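Local coordinates for plantacyanin (Spinacia oleracea, PDB 1F56), which binds a single copper ion as a basic blue cupredoxin of the phytocyanin family and probably serves in electron transfer, at residues D23-V37 with A53-L65. Numbering follows the deposited sequence.
With CU1 (copper (I) ion), chain F.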
# COMPACT_ATOMS: atom_id res chain seq x y z
N ASP A 23 -2.58 -4.08 12.97
CA ASP A 23 -2.41 -2.64 12.83
C ASP A 23 -3.23 -2.13 11.66
O ASP A 23 -3.45 -2.84 10.67
CB ASP A 23 -0.94 -2.27 12.57
CG ASP A 23 -0.05 -2.43 13.79
OD1 ASP A 23 -0.57 -2.59 14.92
OD2 ASP A 23 1.17 -2.39 13.60
N VAL A 24 -3.66 -0.88 11.76
CA VAL A 24 -4.43 -0.23 10.71
C VAL A 24 -3.54 0.81 10.03
O VAL A 24 -2.95 1.67 10.69
CB VAL A 24 -5.68 0.50 11.30
CG1 VAL A 24 -6.47 1.19 10.18
CG2 VAL A 24 -6.57 -0.50 12.06
N LEU A 25 -3.40 0.72 8.71
CA LEU A 25 -2.62 1.72 7.97
C LEU A 25 -3.62 2.68 7.34
O LEU A 25 -4.65 2.25 6.80
CB LEU A 25 -1.80 1.09 6.85
CG LEU A 25 -0.65 0.14 7.25
CD1 LEU A 25 0.18 -0.22 6.02
CD2 LEU A 25 0.21 0.81 8.31
N VAL A 26 -3.35 3.97 7.42
CA VAL A 26 -4.24 4.92 6.80
C VAL A 26 -3.48 5.60 5.67
O VAL A 26 -2.59 6.42 5.92
CB VAL A 26 -4.75 5.99 7.80
CG1 VAL A 26 -5.80 6.89 7.09
CG2 VAL A 26 -5.40 5.32 9.04
N PHE A 27 -3.82 5.24 4.43
CA PHE A 27 -3.17 5.82 3.26
C PHE A 27 -3.79 7.19 2.98
O PHE A 27 -5.00 7.31 2.69
CB PHE A 27 -3.32 4.89 2.05
CG PHE A 27 -2.57 3.60 2.18
CD1 PHE A 27 -3.10 2.54 2.93
CD2 PHE A 27 -1.33 3.43 1.58
CE1 PHE A 27 -2.40 1.35 3.08
CE2 PHE A 27 -0.61 2.24 1.73
CZ PHE A 27 -1.16 1.19 2.48
N LYS A 28 -2.96 8.22 3.06
CA LYS A 28 -3.41 9.59 2.85
C LYS A 28 -2.83 10.20 1.60
O LYS A 28 -1.61 10.14 1.38
CB LYS A 28 -3.06 10.44 4.07
CG LYS A 28 -3.71 9.94 5.36
CD LYS A 28 -3.77 11.02 6.42
CE LYS A 28 -4.76 10.64 7.50
NZ LYS A 28 -4.91 11.70 8.53
N TYR A 29 -3.72 10.77 0.79
CA TYR A 29 -3.36 11.40 -0.48
C TYR A 29 -4.60 12.11 -1.04
O TYR A 29 -5.68 12.04 -0.44
CB TYR A 29 -2.87 10.34 -1.47
CG TYR A 29 -3.89 9.23 -1.70
CD1 TYR A 29 -3.98 8.15 -0.83
CD2 TYR A 29 -4.79 9.29 -2.77
CE1 TYR A 29 -4.94 7.14 -1.02
CE2 TYR A 29 -5.76 8.29 -2.96
CZ TYR A 29 -5.83 7.23 -2.08
OH TYR A 29 -6.79 6.26 -2.26
N ILE A 30 -4.45 12.79 -2.17
CA ILE A 30 -5.58 13.50 -2.75
C ILE A 30 -6.39 12.54 -3.61
O ILE A 30 -5.87 11.95 -4.57
CB ILE A 30 -5.14 14.71 -3.63
CG1 ILE A 30 -4.49 15.79 -2.77
CG2 ILE A 30 -6.35 15.32 -4.32
CD1 ILE A 30 -3.85 16.92 -3.58
N LYS A 31 -7.66 12.39 -3.26
CA LYS A 31 -8.57 11.51 -3.98
C LYS A 31 -8.52 11.79 -5.49
O LYS A 31 -8.67 12.92 -5.92
CB LYS A 31 -9.99 11.73 -3.46
CG LYS A 31 -11.05 10.86 -4.11
CD LYS A 31 -12.42 11.24 -3.60
CE LYS A 31 -13.50 10.36 -4.18
NZ LYS A 31 -14.82 10.75 -3.63
N GLY A 32 -8.29 10.74 -6.28
CA GLY A 32 -8.25 10.91 -7.72
C GLY A 32 -6.86 10.92 -8.31
O GLY A 32 -6.68 10.62 -9.49
N GLN A 33 -5.87 11.25 -7.50
CA GLN A 33 -4.49 11.32 -7.99
C GLN A 33 -3.71 10.02 -7.87
O GLN A 33 -2.68 9.85 -8.52
CB GLN A 33 -3.74 12.43 -7.25
CG GLN A 33 -4.27 13.82 -7.58
CD GLN A 33 -3.32 14.94 -7.16
OE1 GLN A 33 -3.53 16.10 -7.50
NE2 GLN A 33 -2.28 14.58 -6.41
N HIS A 34 -4.22 9.12 -7.03
CA HIS A 34 -3.60 7.81 -6.80
C HIS A 34 -4.68 6.83 -6.35
O HIS A 34 -5.84 7.20 -6.16
CB HIS A 34 -2.55 7.87 -5.66
CG HIS A 34 -1.44 8.85 -5.89
ND1 HIS A 34 -0.39 8.60 -6.74
CD2 HIS A 34 -1.23 10.09 -5.38
CE1 HIS A 34 0.42 9.65 -6.76
NE2 HIS A 34 -0.07 10.57 -5.95
N ASN A 35 -4.27 5.59 -6.17
CA ASN A 35 -5.13 4.56 -5.63
C ASN A 35 -4.22 3.62 -4.84
O ASN A 35 -2.98 3.74 -4.90
CB ASN A 35 -5.91 3.83 -6.73
CG ASN A 35 -5.04 2.97 -7.61
OD1 ASN A 35 -3.83 2.88 -7.43
ND2 ASN A 35 -5.67 2.31 -8.58
N VAL A 36 -4.83 2.73 -4.06
CA VAL A 36 -4.09 1.75 -3.28
C VAL A 36 -4.65 0.38 -3.63
O VAL A 36 -5.83 0.12 -3.41
CB VAL A 36 -4.26 1.97 -1.77
CG1 VAL A 36 -3.40 0.96 -1.01
CG2 VAL A 36 -3.90 3.41 -1.40
N VAL A 37 -3.82 -0.48 -4.19
CA VAL A 37 -4.26 -1.82 -4.56
C VAL A 37 -3.48 -2.82 -3.72
O VAL A 37 -2.25 -2.76 -3.68
CB VAL A 37 -3.99 -2.08 -6.07
CG1 VAL A 37 -4.62 -3.42 -6.49
CG2 VAL A 37 -4.55 -0.93 -6.92
N ALA A 53 -7.92 -8.33 -7.35
CA ALA A 53 -7.26 -7.53 -6.31
C ALA A 53 -8.19 -6.40 -5.84
O ALA A 53 -8.97 -5.85 -6.64
CB ALA A 53 -5.97 -6.95 -6.85
N ARG A 54 -8.09 -6.03 -4.56
CA ARG A 54 -8.95 -4.98 -4.03
C ARG A 54 -8.33 -3.61 -4.16
O ARG A 54 -7.17 -3.40 -3.83
CB ARG A 54 -9.32 -5.29 -2.57
CG ARG A 54 -10.11 -6.60 -2.43
CD ARG A 54 -10.80 -6.78 -1.09
NE ARG A 54 -11.50 -8.07 -1.00
CZ ARG A 54 -12.56 -8.43 -1.72
NH1 ARG A 54 -13.08 -7.60 -2.61
NH2 ARG A 54 -13.11 -9.62 -1.54
N THR A 55 -9.13 -2.67 -4.65
CA THR A 55 -8.71 -1.28 -4.85
C THR A 55 -9.36 -0.35 -3.82
O THR A 55 -10.51 -0.55 -3.43
CB THR A 55 -9.07 -0.80 -6.30
OG1 THR A 55 -8.17 -1.42 -7.23
CG2 THR A 55 -8.97 0.70 -6.44
N TYR A 56 -8.60 0.64 -3.35
CA TYR A 56 -9.08 1.63 -2.38
C TYR A 56 -8.75 2.97 -3.03
O TYR A 56 -7.65 3.16 -3.57
CB TYR A 56 -8.38 1.46 -1.02
CG TYR A 56 -8.58 0.09 -0.41
CD1 TYR A 56 -7.73 -0.98 -0.74
CD2 TYR A 56 -9.64 -0.16 0.45
CE1 TYR A 56 -7.96 -2.26 -0.23
CE2 TYR A 56 -9.87 -1.43 0.96
CZ TYR A 56 -9.03 -2.47 0.62
OH TYR A 56 -9.30 -3.74 1.09
N SER A 57 -9.68 3.91 -2.98
CA SER A 57 -9.47 5.18 -3.68
C SER A 57 -9.97 6.43 -3.00
O SER A 57 -10.14 7.45 -3.67
CB SER A 57 -10.17 5.09 -5.05
OG SER A 57 -9.88 3.85 -5.69
N SER A 58 -10.18 6.39 -1.69
CA SER A 58 -10.73 7.56 -1.01
C SER A 58 -9.77 8.67 -0.58
O SER A 58 -10.22 9.75 -0.18
CB SER A 58 -11.50 7.12 0.22
OG SER A 58 -10.57 6.77 1.22
N GLY A 59 -8.47 8.42 -0.62
CA GLY A 59 -7.55 9.46 -0.18
C GLY A 59 -7.26 9.34 1.31
O GLY A 59 -6.38 10.01 1.84
N GLN A 60 -8.01 8.48 2.00
CA GLN A 60 -7.82 8.21 3.43
C GLN A 60 -8.37 6.80 3.68
O GLN A 60 -9.32 6.61 4.44
CB GLN A 60 -8.57 9.23 4.30
CG GLN A 60 -9.86 9.73 3.70
CD GLN A 60 -10.67 10.55 4.69
OE1 GLN A 60 -10.12 11.43 5.37
NE2 GLN A 60 -11.97 10.28 4.76
N ASP A 61 -7.74 5.83 3.02
CA ASP A 61 -8.12 4.44 3.09
C ASP A 61 -7.57 3.74 4.33
O ASP A 61 -6.37 3.77 4.58
CB ASP A 61 -7.62 3.73 1.82
CG ASP A 61 -8.04 4.45 0.55
OD1 ASP A 61 -9.26 4.66 0.37
OD2 ASP A 61 -7.17 4.82 -0.27
N ARG A 62 -8.47 3.11 5.09
CA ARG A 62 -8.10 2.39 6.30
C ARG A 62 -8.00 0.92 5.95
O ARG A 62 -8.98 0.28 5.61
CB ARG A 62 -9.15 2.56 7.39
CG ARG A 62 -9.16 3.93 8.03
CD ARG A 62 -10.20 4.00 9.13
NE ARG A 62 -9.78 4.91 10.19
CZ ARG A 62 -8.97 4.57 11.19
NH1 ARG A 62 -8.51 3.33 11.27
NH2 ARG A 62 -8.62 5.47 12.10
N ILE A 63 -6.80 0.37 6.06
CA ILE A 63 -6.59 -1.02 5.74
C ILE A 63 -5.88 -1.74 6.90
O ILE A 63 -4.83 -1.30 7.37
CB ILE A 63 -5.75 -1.15 4.47
CG1 ILE A 63 -6.44 -0.39 3.33
CG2 ILE A 63 -5.55 -2.62 4.11
CD1 ILE A 63 -5.70 -0.47 2.01
N LYS A 64 -6.47 -2.84 7.36
CA LYS A 64 -5.88 -3.62 8.43
C LYS A 64 -4.86 -4.62 7.88
O LYS A 64 -5.08 -5.23 6.84
CB LYS A 64 -6.99 -4.34 9.20
CG LYS A 64 -8.02 -3.34 9.77
CD LYS A 64 -9.08 -4.01 10.61
CE LYS A 64 -10.05 -2.98 11.17
NZ LYS A 64 -11.19 -3.61 11.91
N LEU A 65 -3.73 -4.75 8.56
CA LEU A 65 -2.67 -5.67 8.15
C LEU A 65 -2.92 -7.10 8.62
O LEU A 65 -3.42 -7.29 9.72
CB LEU A 65 -1.34 -5.20 8.72
CG LEU A 65 -0.85 -3.82 8.28
CD1 LEU A 65 0.52 -3.53 8.91
CD2 LEU A 65 -0.78 -3.79 6.76
CU CU1 F . -0.18 6.84 -7.73
O HOH W 1 -8.47 7.96 -5.78
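Leu-25 and Ile-63 are a hydrogen-bonded pair of the antiparallel ladder that joins strands 24-28 and 60-64, and Val-36 forms a second such pair with Tyr-56. The first ladder runs from Leu-65 N on Asp-23 O (2.9 Å) to Tyr-29 N on Gly-59 O (3.0 Å). A classic beta bulge interrupts it where Gln-60 and Asp-61 both face Phe-27.

Beyond the bulge Tyr-29 OH gives a very short hydrogen bond to Asp-61 OD2 (2.5 Å), which meets the ring at its edge. The other carboxylate oxygen, OD1, accepts the backbone N-H of Ser-58 on its syn lone pair, while Ser-58 OG meets it from above the carboxylate plane. With chi1 at 56°, CG of Tyr-29 sits between its backbone N and carbonyl carbon, laying one ring face under Gly-59, whose CA stands 3.4 Å from the centroid in a CH-pi contact. Without the phenol, as with an alanine here, Asp-61 OD2 would probably lose this donor and a gap would open beside Gly-59. A water joins Gly-32 N, His-34 O and Ser-57 O, tying the two loops together.

Among apolar groups, Val-36 CG1 lies over the Phe-27 ring, and Ile-63 CD1 touches Phe-27 CE1 (3.9 Å) and sits over one face of the Tyr-56 ring, toward its rim. On the outer side the Arg-62 guanidinium lies over Val-26 CG2.

His-34 ND1 binds the copper in a site completed by Cys-74, His-79 and Met-84. Strand 2-6 flanks strand 24-28, strand 36-39 lies between strands 54-56 and 68-73, antiparallel to both, and Trp-7 and Phe-72 pack against Phe-27 inside the cupredoxin barrel.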